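Local structure of E3 ubiquitin-protein ligase HERC2 (Homo sapiens, 4L1M) at residues I58-K63 with Q374-S379; A325-E328 with V332-W335; L66-S69 with R73-T76; A273-K276 with V280-W283; T115-S120 with A145-Q150. The protein probably acts as an E3 ubiquitin ligase, its first RCC1-like domain forming a beta-propeller that most likely serves in recognising other proteins. One frame throughout, in Å; residues are numbered along the deposited sequence.

Contact 1: I58-K63 with Q374-S379; sequences IACAEK and QSFAWS
The side chains of I58 and W378 run antiparallel, CG1 and CD1 of the isoleucine by the six-membered ring of the indole. CD1 of I58 lies 3.9 Å from CZ3 of W378, and CG1 and CB follow at slightly greater range. The backbone N of I58 is 3.8 Å from CH2 of the same indole. Two residues further along the strand, C60 points the same way and makes a sulfur-aromatic contact: SG is 4.0 Å from CE2 of F376 and approaches the ring obliquely, 69° off its normal. I58 CD1 also reaches CB of F376. The strands are antiparallel yet 9.5 Å apart at their axes, with no hydrogen bond between them. This is how blades of a beta-propeller meet, face to face through side chains, and here strand 374-379 belongs to the blade that joins the two ends of the domain, beside N-terminal strand 27-31. W378 turns its indole towards I58 with CG between the backbone N and the carbonyl carbon (chi1 60°), and V27 and Q25 pack on it. The ring of F65 also meets that of F376, their planes at about 35°, while Y79 touches C60.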
loop_
_atom_site.group_PDB
_atom_site.type_symbol
_atom_site.label_atom_id
_atom_site.label_comp_id
_atom_site.label_asym_id
_atom_site.label_seq_id
_atom_site.Cartn_x
_atom_site.Cartn_y
_atom_site.Cartn_z
ATOM N N ILE A 58 9.876 -0.456 1.662
ATOM C CA ILE A 58 9.887 -0.616 0.233
ATOM C C ILE A 58 8.500 -0.301 -0.319
ATOM O O ILE A 58 7.520 -0.879 0.120
ATOM C CB ILE A 58 10.241 -2.067 -0.162
ATOM C CG1 ILE A 58 11.682 -2.368 0.196
ATOM C CG2 ILE A 58 9.985 -2.293 -1.661
ATOM C CD1 ILE A 58 12.159 -3.745 -0.192
ATOM N N ALA A 59 8.439 0.593 -1.303
ATOM C CA ALA A 59 7.199 0.969 -1.960
ATOM C C ALA A 59 7.242 0.512 -3.423
ATOM O O ALA A 59 8.053 0.977 -4.204
ATOM C CB ALA A 59 7.001 2.458 -1.887
ATOM N N CYS A 60 6.356 -0.411 -3.763
ATOM C CA CYS A 60 6.375 -1.050 -5.038
ATOM C C CYS A 60 5.463 -0.316 -6.010
ATOM O O CYS A 60 4.270 -0.194 -5.766
ATOM C CB CYS A 60 5.920 -2.497 -4.874
ATOM S SG CYS A 60 7.128 -3.548 -4.013
ATOM N N ALA A 61 6.035 0.153 -7.113
ATOM C CA ALA A 61 5.244 0.690 -8.212
ATOM C C ALA A 61 5.102 -0.381 -9.291
ATOM O O ALA A 61 5.390 -1.556 -9.046
ATOM C CB ALA A 61 5.870 1.952 -8.756
ATOM N N GLU A 62 4.644 -0.001 -10.472
ATOM C CA GLU A 62 4.379 -0.997 -11.517
ATOM C C GLU A 62 5.624 -1.550 -12.209
ATOM O O GLU A 62 5.694 -2.757 -12.431
ATOM C CB GLU A 62 3.420 -0.460 -12.565
ATOM C CG GLU A 62 2.799 -1.576 -13.402
ATOM C CD GLU A 62 2.138 -1.063 -14.666
ATOM O OE1 GLU A 62 2.864 -0.833 -15.661
ATOM O OE2 GLU A 62 0.903 -0.896 -14.657
ATOM N N LYS A 63 6.576 -0.689 -12.570
ATOM C CA LYS A 63 7.802 -1.156 -13.250
ATOM C C LYS A 63 9.034 -1.091 -12.364
ATOM O O LYS A 63 10.088 -1.595 -12.726
ATOM C CB LYS A 63 8.090 -0.329 -14.515
ATOM C CG LYS A 63 6.969 -0.260 -15.543
ATOM C CD LYS A 63 6.671 -1.609 -16.198
ATOM C CE LYS A 63 5.850 -1.419 -17.487
ATOM N NZ LYS A 63 4.731 -2.396 -17.630
ATOM N N GLN A 374 5.585 -9.400 -7.709
ATOM C CA GLN A 374 6.781 -9.448 -6.867
ATOM C C GLN A 374 6.420 -9.391 -5.403
ATOM O O GLN A 374 5.388 -8.843 -5.031
ATOM C CB GLN A 374 7.691 -8.257 -7.150
ATOM C CG GLN A 374 8.231 -8.193 -8.561
ATOM C CD GLN A 374 7.302 -7.515 -9.542
ATOM O OE1 GLN A 374 6.295 -6.907 -9.163
ATOM N NE2 GLN A 374 7.624 -7.647 -10.827
ATOM N N SER A 375 7.286 -9.971 -4.576
ATOM C CA SER A 375 7.116 -9.946 -3.134
ATOM C C SER A 375 8.459 -9.804 -2.482
ATOM O O SER A 375 9.446 -10.382 -2.938
ATOM C CB SER A 375 6.431 -11.231 -2.645
ATOM O OG SER A 375 5.374 -11.638 -3.510
ATOM N N PHE A 376 8.506 -9.012 -1.426
ATOM C CA PHE A 376 9.731 -8.802 -0.659
ATOM C C PHE A 376 9.467 -8.941 0.830
ATOM O O PHE A 376 8.374 -8.651 1.308
ATOM C CB PHE A 376 10.285 -7.415 -0.905
ATOM C CG PHE A 376 10.607 -7.127 -2.336
ATOM C CD1 PHE A 376 11.866 -7.392 -2.845
ATOM C CD2 PHE A 376 9.649 -6.566 -3.179
ATOM C CE1 PHE A 376 12.175 -7.111 -4.169
ATOM C CE2 PHE A 376 9.956 -6.285 -4.502
ATOM C CZ PHE A 376 11.225 -6.557 -4.995
ATOM N N ALA A 377 10.480 -9.394 1.553
ATOM C CA ALA A 377 10.417 -9.488 2.996
ATOM C C ALA A 377 11.797 -9.176 3.544
ATOM O O ALA A 377 12.783 -9.684 3.006
ATOM C CB ALA A 377 9.981 -10.886 3.423
ATOM N N TRP A 378 11.869 -8.370 4.609
ATOM C CA TRP A 378 13.149 -8.077 5.227
ATOM C C TRP A 378 13.167 -8.190 6.749
ATOM O O TRP A 378 12.177 -7.911 7.434
ATOM C CB TRP A 378 13.656 -6.695 4.794
ATOM C CG TRP A 378 12.756 -5.563 5.157
ATOM C CD1 TRP A 378 12.856 -4.747 6.241
ATOM C CD2 TRP A 378 11.618 -5.102 4.407
ATOM N NE1 TRP A 378 11.835 -3.819 6.234
ATOM C CE2 TRP A 378 11.072 -4.006 5.111
ATOM C CE3 TRP A 378 11.007 -5.516 3.218
ATOM C CZ2 TRP A 378 9.949 -3.332 4.675
ATOM C CZ3 TRP A 378 9.885 -4.850 2.787
ATOM C CH2 TRP A 378 9.358 -3.764 3.515
ATOM N N SER A 379 14.328 -8.572 7.258
ATOM C CA SER A 379 14.614 -8.526 8.674
ATOM C C SER A 379 15.036 -7.100 9.031
ATOM O O SER A 379 15.076 -6.238 8.178
ATOM C CB SER A 379 15.736 -9.507 9.030
ATOM O OG SER A 379 16.918 -9.195 8.307
#

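Contact 2: A325-E328 with V332-W335; sequences ALTE and VHSW
Two flat side chains of strand 332-335 meet A325 at their edges. The indole of W335 presents CZ3 to CB of A325, 4.1 Å away and near the ring plane; the tryptophan brings its six-membered ring back to the other strand because CG sits between the backbone N and the carbonyl carbon (chi1 69°). The imidazole of H333 has the carbonyl oxygen of A325 near its plane, at an edge. T327 comes to the same imidazole obliquely, its CG2 methyl lying 3.8 Å from H333 CD2, and the two side chains cross at about a right angle. Their polar ends are engaged outside the pair: NE2 of H333 bonds to E331, OG1 of T327 to D329 and to the backbone of E331, and NE1 of W335 to the carbonyl of R290.

The backbones of A325 and H333 form a hydrogen-bonded antiparallel pair. A325 N donates to H333 O over 2.9 Å, and H333 N returns a bond of 2.9 Å to A325 O. On the opposite face L326 and V332 make a non-hydrogen-bonded pair, with L326 CD1 packed 4.0 Å from V332 CG2.

The hairpin supplies the two middle strands of a four-stranded propeller blade, between 313-318 and 354-356. L326 and V332 both lean on I365 of strand 365-370, in the next blade, whereas H333 and W335 are touched by L308 and L305 on the other side.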
loop_
_atom_site.group_PDB
_atom_site.type_symbol
_atom_site.label_atom_id
_atom_site.label_comp_id
_atom_site.label_asym_id
_atom_site.label_seq_id
_atom_site.Cartn_x
_atom_site.Cartn_y
_atom_site.Cartn_z
ATOM N N ALA A 325 1.055 -11.672 4.475
ATOM C CA ALA A 325 0.733 -11.303 5.844
ATOM C C ALA A 325 1.851 -11.695 6.797
ATOM O O ALA A 325 2.358 -12.823 6.747
ATOM C CB ALA A 325 -0.549 -11.961 6.263
ATOM N N LEU A 326 2.262 -10.752 7.632
ATOM C CA LEU A 326 3.294 -10.999 8.632
ATOM C C LEU A 326 2.633 -11.170 10.005
ATOM O O LEU A 326 1.762 -10.377 10.378
ATOM C CB LEU A 326 4.257 -9.818 8.654
ATOM C CG LEU A 326 5.396 -9.855 9.676
ATOM C CD1 LEU A 326 6.338 -11.005 9.388
ATOM C CD2 LEU A 326 6.137 -8.526 9.616
ATOM N N THR A 327 3.030 -12.199 10.733
ATOM C CA THR A 327 2.484 -12.447 12.060
ATOM C C THR A 327 3.413 -11.951 13.160
ATOM O O THR A 327 4.623 -11.771 12.949
ATOM C CB THR A 327 2.226 -13.948 12.302
ATOM O OG1 THR A 327 3.469 -14.641 12.442
ATOM C CG2 THR A 327 1.436 -14.555 11.160
ATOM N N GLU A 328 2.827 -11.734 14.332
ATOM C CA GLU A 328 3.542 -11.353 15.569
ATOM C C GLU A 328 4.764 -12.239 15.842
ATOM O O GLU A 328 5.812 -11.742 16.192
ATOM C CB GLU A 328 2.547 -11.398 16.743
ATOM C CG GLU A 328 3.123 -11.349 18.151
ATOM C CD GLU A 328 2.027 -11.485 19.216
ATOM O OE1 GLU A 328 1.010 -12.188 19.007
ATOM O OE2 GLU A 328 2.188 -10.894 20.293
ATOM N N VAL A 332 5.536 -15.626 7.705
ATOM C CA VAL A 332 5.059 -14.886 6.536
ATOM C C VAL A 332 4.144 -15.770 5.692
ATOM O O VAL A 332 4.591 -16.740 5.084
ATOM C CB VAL A 332 6.238 -14.395 5.673
ATOM C CG1 VAL A 332 5.744 -13.502 4.547
ATOM C CG2 VAL A 332 7.249 -13.651 6.540
ATOM N N HIS A 333 2.861 -15.422 5.653
ATOM C CA HIS A 333 1.836 -16.183 4.909
ATOM C C HIS A 333 1.542 -15.489 3.591
ATOM O O HIS A 333 1.654 -14.276 3.483
ATOM C CB HIS A 333 0.569 -16.244 5.736
ATOM C CG HIS A 333 0.711 -17.045 6.994
ATOM N ND1 HIS A 333 -0.007 -18.200 7.220
ATOM C CD2 HIS A 333 1.489 -16.866 8.093
ATOM C CE1 HIS A 333 0.327 -18.703 8.395
ATOM N NE2 HIS A 333 1.235 -17.915 8.946
ATOM N N SER A 334 1.156 -16.250 2.585
ATOM C CA SER A 334 0.737 -15.640 1.323
ATOM C C SER A 334 -0.437 -16.392 0.710
ATOM O O SER A 334 -0.700 -17.532 1.058
ATOM C CB SER A 334 1.892 -15.616 0.334
ATOM O OG SER A 334 2.104 -16.901 -0.230
ATOM N N TRP A 335 -1.120 -15.740 -0.213
ATOM C CA TRP A 335 -2.212 -16.356 -0.984
ATOM C C TRP A 335 -2.484 -15.535 -2.229
ATOM O O TRP A 335 -2.032 -14.394 -2.343
ATOM C CB TRP A 335 -3.505 -16.450 -0.147
ATOM C CG TRP A 335 -4.113 -15.126 0.139
ATOM C CD1 TRP A 335 -5.035 -14.498 -0.597
ATOM C CD2 TRP A 335 -3.831 -14.277 1.249
ATOM N NE1 TRP A 335 -5.375 -13.302 -0.022
ATOM C CE2 TRP A 335 -4.642 -13.148 1.122
ATOM C CE3 TRP A 335 -2.988 -14.375 2.357
ATOM C CZ2 TRP A 335 -4.630 -12.107 2.046
ATOM C CZ3 TRP A 335 -2.978 -13.333 3.278
ATOM C CH2 TRP A 335 -3.790 -12.209 3.103
#

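Contact 3: L66-S69 with R73-T76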
loop_
_atom_site.group_PDB
_atom_site.type_symbol
_atom_site.label_atom_id
_atom_site.label_comp_id
_atom_site.label_asym_id
_atom_site.label_seq_id
_atom_site.Cartn_x
_atom_site.Cartn_y
_atom_site.Cartn_z
ATOM N N LEU A 66 10.773 1.693 -4.911
ATOM C CA LEU A 66 11.547 2.599 -4.127
ATOM C C LEU A 66 11.964 1.896 -2.856
ATOM O O LEU A 66 11.200 1.093 -2.299
ATOM C CB LEU A 66 10.704 3.810 -3.743
ATOM C CG LEU A 66 10.273 4.768 -4.846
ATOM C CD1 LEU A 66 9.609 5.963 -4.219
ATOM C CD2 LEU A 66 11.448 5.237 -5.697
ATOM N N ILE A 67 13.169 2.207 -2.388
ATOM C CA ILE A 67 13.668 1.669 -1.126
ATOM C C ILE A 67 14.073 2.824 -0.239
ATOM O O ILE A 67 14.808 3.702 -0.683
ATOM C CB ILE A 67 14.902 0.795 -1.351
ATOM C CG1 ILE A 67 14.660 -0.242 -2.453
ATOM C CG2 ILE A 67 15.293 0.095 -0.080
ATOM C CD1 ILE A 67 15.252 0.136 -3.804
ATOM N N LEU A 68 13.605 2.830 1.006
ATOM C CA LEU A 68 14.008 3.844 1.978
ATOM C C LEU A 68 15.077 3.238 2.877
ATOM O O LEU A 68 14.866 2.147 3.413
ATOM C CB LEU A 68 12.815 4.259 2.824
ATOM C CG LEU A 68 13.096 5.295 3.919
ATOM C CD1 LEU A 68 13.587 6.575 3.278
ATOM C CD2 LEU A 68 11.867 5.557 4.787
ATOM N N SER A 69 16.192 3.956 3.056
ATOM C CA SER A 69 17.321 3.477 3.861
ATOM C C SER A 69 17.263 4.025 5.268
ATOM O O SER A 69 16.646 5.075 5.520
ATOM C CB SER A 69 18.655 3.919 3.272
ATOM O OG SER A 69 18.496 4.410 1.976
ATOM N N ARG A 73 17.715 8.119 3.043
ATOM C CA ARG A 73 17.814 8.284 1.612
ATOM C C ARG A 73 16.892 7.303 0.892
ATOM O O ARG A 73 16.510 6.286 1.439
ATOM C CB ARG A 73 19.256 8.118 1.176
ATOM C CG ARG A 73 20.137 9.247 1.671
ATOM C CD ARG A 73 21.587 8.997 1.308
ATOM N NE ARG A 73 22.503 9.789 2.136
ATOM C CZ ARG A 73 23.832 9.647 2.149
ATOM N NH1 ARG A 73 24.432 8.740 1.372
ATOM N NH2 ARG A 73 24.568 10.414 2.949
ATOM N N VAL A 74 16.568 7.633 -0.349
ATOM C CA VAL A 74 15.650 6.876 -1.171
ATOM C C VAL A 74 16.338 6.382 -2.461
ATOM O O VAL A 74 17.007 7.149 -3.160
ATOM C CB VAL A 74 14.456 7.741 -1.538
ATOM C CG1 VAL A 74 13.532 7.009 -2.511
ATOM C CG2 VAL A 74 13.672 8.117 -0.293
ATOM N N TYR A 75 16.174 5.098 -2.765
ATOM C CA TYR A 75 16.774 4.512 -3.936
ATOM C C TYR A 75 15.711 3.934 -4.802
ATOM O O TYR A 75 14.615 3.603 -4.320
ATOM C CB TYR A 75 17.739 3.410 -3.539
ATOM C CG TYR A 75 18.914 3.924 -2.759
ATOM C CD1 TYR A 75 18.776 4.257 -1.422
ATOM C CD2 TYR A 75 20.147 4.122 -3.360
ATOM C CE1 TYR A 75 19.849 4.750 -0.699
ATOM C CE2 TYR A 75 21.214 4.629 -2.640
ATOM C CZ TYR A 75 21.055 4.936 -1.308
ATOM O OH TYR A 75 22.092 5.415 -0.542
ATOM N N THR A 76 16.021 3.792 -6.088
ATOM C CA THR A 76 15.067 3.219 -7.018
ATOM C C THR A 76 15.708 2.092 -7.809
ATOM O O THR A 76 16.894 2.159 -8.155
ATOM C CB THR A 76 14.459 4.310 -7.957
ATOM O OG1 THR A 76 13.448 3.727 -8.786
ATOM C CG2 THR A 76 15.522 4.979 -8.853
#
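The carbonyl oxygen of R73 takes a bond from S69 N, 2.9 Å long and nearly straight at the hydrogen (166°), close to the line of the carbonyl. S69 OG reaches the same R73 O from above the carbonyl plane, but this second bond is less certain, since the serine was modelled in two conformers. CD1 of L68 lies against that oxygen as well. Further from the turn, I67 and Y75 exchange a pair of backbone bonds: I67 N to Y75 O at 2.8 Å, and Y75 N to I67 O at 2.9 Å.

L68 and V74 form a non-hydrogen-bonded pair, with L68 CD1 3.9 Å from V74 CG2. L66 and T76 are the next such pair along this face, L66 CD2 meeting T76 CB. On the face of I67 and Y75, the isoleucine bends its CD1 over the tyrosine backbone, 3.6 Å from Y75 O. L68 and V74 pack on I97 and I100 of strand 97-101, the first strand of the next blade.

The chemistry thus divides the work: backbone bonds fix the register of this antiparallel hairpin, while the apolar branches of L68 and V74 give the blade a hydrophobic surface against its neighbour.

Contact 4: A273-K276 with V280-W283; sequences ALTK and VYSW
Backbone hydrogen bonding holds A273 to Y281, each residue acting once as donor and once as acceptor. Y281 N meets A273 O at 2.8 Å, with 168° at the hydrogen, and A273 N meets Y281 O at 2.9 Å. A weaker C-H...O contact adds V280 CA, 3.3 Å from that same A273 O.

Apolar packing falls on two faces of the sheet. On one, L274 and V280 are a non-hydrogen-bonded pair whose side chains meet obliquely, CD1 of the leucine 4.1 Å from CG2 of the valine. With CG of L274 opposite the backbone N (chi1 172°), the leucine directs a methyl back towards the neighbouring strand, and V313 of the next blade packs on both residues. The other face carries A273, whose CB sits in the plane of the W283 indole at its edge, 3.9 Å from CZ3 and equally far from CH2.

A further aliphatic-aromatic contact joins T275 to Y281: CG2 of the threonine stands 4.2 Å from CE1 of the phenol ring, approaching obliquely. The threonine hydroxyl is engaged in the turn itself, bonding to the carboxylate of D277 and to the backbone N of Q279, so that methyl and hydroxyl serve different parts of the hairpin.

This antiparallel hairpin, between outer strands 261-267 and 302-304, is the central pair of a four-stranded blade in the RCC1-type beta-propeller.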
loop_
_atom_site.group_PDB
_atom_site.type_symbol
_atom_site.label_atom_id
_atom_site.label_comp_id
_atom_site.label_asym_id
_atom_site.label_seq_id
_atom_site.Cartn_x
_atom_site.Cartn_y
_atom_site.Cartn_z
ATOM N N ALA A 273 -8.931 -5.375 5.572
ATOM C CA ALA A 273 -8.858 -4.698 6.848
ATOM C C ALA A 273 -8.187 -5.596 7.865
ATOM O O ALA A 273 -8.356 -6.814 7.837
ATOM C CB ALA A 273 -10.240 -4.358 7.324
ATOM N N LEU A 274 -7.476 -4.977 8.796
ATOM C CA LEU A 274 -6.707 -5.680 9.786
ATOM C C LEU A 274 -7.069 -5.131 11.157
ATOM O O LEU A 274 -7.040 -3.931 11.353
ATOM C CB LEU A 274 -5.230 -5.424 9.489
ATOM C CG LEU A 274 -4.220 -5.913 10.508
ATOM C CD1 LEU A 274 -4.338 -7.416 10.697
ATOM C CD2 LEU A 274 -2.842 -5.527 10.048
ATOM N N THR A 275 -7.406 -5.998 12.107
ATOM C CA THR A 275 -7.783 -5.543 13.458
ATOM C C THR A 275 -6.572 -5.385 14.370
ATOM O O THR A 275 -5.512 -5.909 14.091
ATOM C CB THR A 275 -8.784 -6.495 14.138
ATOM O OG1 THR A 275 -8.179 -7.769 14.387
ATOM C CG2 THR A 275 -9.974 -6.677 13.294
ATOM N N LYS A 276 -6.752 -4.651 15.460
ATOM C CA LYS A 276 -5.758 -4.548 16.524
ATOM C C LYS A 276 -5.382 -5.925 17.085
ATOM O O LYS A 276 -4.245 -6.140 17.500
ATOM C CB LYS A 276 -6.285 -3.651 17.656
ATOM C CG LYS A 276 -5.241 -3.124 18.624
ATOM C CD LYS A 276 -5.894 -2.387 19.792
ATOM C CE LYS A 276 -6.821 -3.277 20.634
ATOM N N VAL A 280 -7.931 -10.598 10.046
ATOM C CA VAL A 280 -7.903 -10.022 8.681
ATOM C C VAL A 280 -9.217 -10.265 7.976
ATOM O O VAL A 280 -9.762 -11.370 8.033
ATOM C CB VAL A 280 -6.825 -10.690 7.816
ATOM C CG1 VAL A 280 -6.717 -9.999 6.476
ATOM C CG2 VAL A 280 -5.477 -10.669 8.531
ATOM N N TYR A 281 -9.752 -9.234 7.329
ATOM C CA TYR A 281 -10.954 -9.387 6.541
ATOM C C TYR A 281 -10.626 -9.002 5.144
ATOM O O TYR A 281 -9.925 -8.023 4.914
ATOM C CB TYR A 281 -12.083 -8.517 7.083
ATOM C CG TYR A 281 -12.596 -8.960 8.443
ATOM C CD1 TYR A 281 -11.824 -8.766 9.592
ATOM C CD2 TYR A 281 -13.857 -9.558 8.589
ATOM C CE1 TYR A 281 -12.275 -9.154 10.834
ATOM C CE2 TYR A 281 -14.315 -9.955 9.837
ATOM C CZ TYR A 281 -13.519 -9.758 10.953
ATOM O OH TYR A 281 -13.941 -10.138 12.192
ATOM N N SER A 282 -11.132 -9.764 4.186
ATOM C CA SER A 282 -10.985 -9.390 2.767
ATOM C C SER A 282 -12.332 -9.468 2.078
ATOM O O SER A 282 -13.189 -10.287 2.432
ATOM C CB SER A 282 -9.977 -10.295 2.059
ATOM O OG SER A 282 -10.440 -11.634 2.013
ATOM N N TRP A 283 -12.515 -8.593 1.101
ATOM C CA TRP A 283 -13.732 -8.565 0.305
ATOM C C TRP A 283 -13.461 -7.846 -1.012
ATOM O O TRP A 283 -12.399 -7.217 -1.186
ATOM C CB TRP A 283 -14.848 -7.912 1.088
ATOM C CG TRP A 283 -14.646 -6.475 1.367
ATOM C CD1 TRP A 283 -15.209 -5.442 0.697
ATOM C CD2 TRP A 283 -13.894 -5.892 2.446
ATOM N NE1 TRP A 283 -14.842 -4.242 1.259
ATOM C CE2 TRP A 283 -14.022 -4.489 2.329
ATOM C CE3 TRP A 283 -13.114 -6.407 3.479
ATOM C CZ2 TRP A 283 -13.381 -3.595 3.205
ATOM C CZ3 TRP A 283 -12.465 -5.508 4.341
ATOM C CH2 TRP A 283 -12.612 -4.123 4.194
#

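Contact 5: T115-S120 with A145-Q150; sequences TGEVYS and AFSGKQ
F146 and V118 provide most of the buried surface, and they meet as hydrocarbon against hydrocarbon. CG2 of V118 lies 3.8 Å from CD2 of F146, with CB of the valine at 4.0 Å from the same ring atom, so one corner of the phenyl group does all the touching. The approach is oblique and the two side chains are skewed to one another. V118 has CG1 opposite its backbone N (chi1 -177°), which puts CG2 beside that N and against the aromatic ring.

E117 adds a lesser, partly exposed contact through its aliphatic part: CG rests 3.8 Å from OG of S147, a packing distance and not a polar bond. The chain of E117 bends about its CB-CG bond, and it is the methylene that the serine hydroxyl meets. No hydrogen bond links the two segments, so the contact depends on side-chain packing between the beginning of an inner strand and a loop.

The loop belongs to the connection that leaves strand 140-142 and enters strand 155-160 of the following propeller blade. V118 begins strand 118-122, which pairs with 108-113 on one flank and 140-142 on the other; its backbone is bonded to I143. V155 packs on both V118 and F146, placing the phenylalanine where one blade gives way to the next, while S147 rests on V142 of the outermost strand.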
loop_
_atom_site.group_PDB
_atom_site.type_symbol
_atom_site.label_atom_id
_atom_site.label_comp_id
_atom_site.label_asym_id
_atom_site.label_seq_id
_atom_site.Cartn_x
_atom_site.Cartn_y
_atom_site.Cartn_z
ATOM N N THR A 115 10.715 16.587 8.737
ATOM C CA THR A 115 10.219 17.937 8.985
ATOM C C THR A 115 8.798 18.189 8.456
ATOM O O THR A 115 8.253 19.244 8.691
ATOM C CB THR A 115 11.203 18.998 8.419
ATOM O OG1 THR A 115 11.643 18.613 7.111
ATOM C CG2 THR A 115 12.450 19.138 9.326
ATOM N N GLY A 116 8.191 17.240 7.744
ATOM C CA GLY A 116 6.813 17.404 7.271
ATOM C C GLY A 116 6.586 17.680 5.784
ATOM O O GLY A 116 5.451 17.585 5.318
ATOM N N GLU A 117 7.631 18.050 5.041
ATOM C CA GLU A 117 7.493 18.325 3.603
ATOM C C GLU A 117 7.189 17.051 2.825
ATOM O O GLU A 117 7.803 15.992 3.070
ATOM C CB GLU A 117 8.761 18.956 3.002
ATOM C CG GLU A 117 9.145 20.312 3.545
ATOM C CD GLU A 117 10.212 20.199 4.618
ATOM O OE1 GLU A 117 10.054 19.357 5.543
ATOM O OE2 GLU A 117 11.216 20.946 4.531
ATOM N N VAL A 118 6.271 17.168 1.859
ATOM C CA VAL A 118 5.895 16.045 0.977
ATOM C C VAL A 118 6.430 16.298 -0.428
ATOM O O VAL A 118 6.312 17.411 -0.943
ATOM C CB VAL A 118 4.375 15.886 0.899
ATOM C CG1 VAL A 118 4.003 14.686 0.053
ATOM C CG2 VAL A 118 3.786 15.735 2.284
ATOM N N TYR A 119 7.042 15.280 -1.027
ATOM C CA TYR A 119 7.591 15.379 -2.379
ATOM C C TYR A 119 6.844 14.442 -3.275
ATOM O O TYR A 119 6.406 13.386 -2.836
ATOM C CB TYR A 119 9.065 14.977 -2.415
ATOM C CG TYR A 119 9.946 15.862 -1.609
ATOM C CD1 TYR A 119 9.982 15.761 -0.227
ATOM C CD2 TYR A 119 10.757 16.815 -2.225
ATOM C CE1 TYR A 119 10.812 16.579 0.526
ATOM C CE2 TYR A 119 11.595 17.631 -1.490
ATOM C CZ TYR A 119 11.618 17.509 -0.114
ATOM O OH TYR A 119 12.424 18.333 0.629
ATOM N N SER A 120 6.697 14.817 -4.536
ATOM C CA SER A 120 6.033 13.935 -5.503
ATOM C C SER A 120 6.775 13.954 -6.808
ATOM O O SER A 120 7.394 14.956 -7.159
ATOM C CB SER A 120 4.582 14.367 -5.726
ATOM O OG SER A 120 4.535 15.647 -6.332
ATOM N N ALA A 145 1.558 23.051 -1.207
ATOM C CA ALA A 145 0.324 23.033 -0.418
ATOM C C ALA A 145 0.535 22.514 1.024
ATOM O O ALA A 145 -0.190 22.900 1.911
ATOM C CB ALA A 145 -0.741 22.203 -1.122
ATOM N N PHE A 146 1.505 21.638 1.260
ATOM C CA PHE A 146 1.726 21.122 2.605
ATOM C C PHE A 146 2.862 21.828 3.367
ATOM O O PHE A 146 3.043 21.577 4.558
ATOM C CB PHE A 146 2.013 19.618 2.560
ATOM C CG PHE A 146 0.831 18.791 2.178
ATOM C CD1 PHE A 146 -0.358 18.878 2.900
ATOM C CD2 PHE A 146 0.896 17.920 1.099
ATOM C CE1 PHE A 146 -1.454 18.120 2.541
ATOM C CE2 PHE A 146 -0.188 17.152 0.744
ATOM C CZ PHE A 146 -1.360 17.244 1.466
ATOM N N SER A 147 3.623 22.689 2.694
ATOM C CA SER A 147 4.735 23.385 3.336
ATOM C C SER A 147 4.250 24.544 4.215
ATOM O O SER A 147 3.136 25.042 4.038
ATOM C CB SER A 147 5.763 23.858 2.297
ATOM O OG SER A 147 6.714 22.825 2.037
ATOM N N GLY A 148 5.088 24.934 5.181
ATOM C CA GLY A 148 4.775 26.002 6.141
ATOM C C GLY A 148 3.557 25.802 7.052
ATOM O O GLY A 148 3.037 26.775 7.590
ATOM N N LYS A 149 3.121 24.552 7.248
ATOM C CA LYS A 149 1.979 24.233 8.121
ATOM C C LYS A 149 2.408 24.310 9.606
ATOM O O LYS A 149 3.598 24.242 9.919
ATOM C CB LYS A 149 1.407 22.847 7.782
ATOM N N GLN A 150 1.436 24.437 10.509
ATOM C CA GLN A 150 1.712 24.659 11.935
ATOM C C GLN A 150 1.370 23.433 12.798
ATOM O O GLN A 150 0.204 23.205 13.107
ATOM C CB GLN A 150 0.906 25.863 12.428
#

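The five contacts sample one beta-propeller within a blade, between blades and at a connecting loop. Contacts 1 and 3 are joined directly, since A59 O lies 2.9 Å from L66 N, a probable hydrogen bond between neighbouring strands, with centres about 11 Å apart. Contact 1 packs the blade that unites both chain ends against the next one, and the other four are nested along the chain between its segments. Contacts 2 and 4 are equivalent hairpins of adjacent blades, centres about 13 Å apart, nearest atoms about 5 Å. Contacts 3 and 4 lie on opposite sides of the chain's centre, centres about 28 Å apart, as do contacts 2 and 5, about 34 Å between centres.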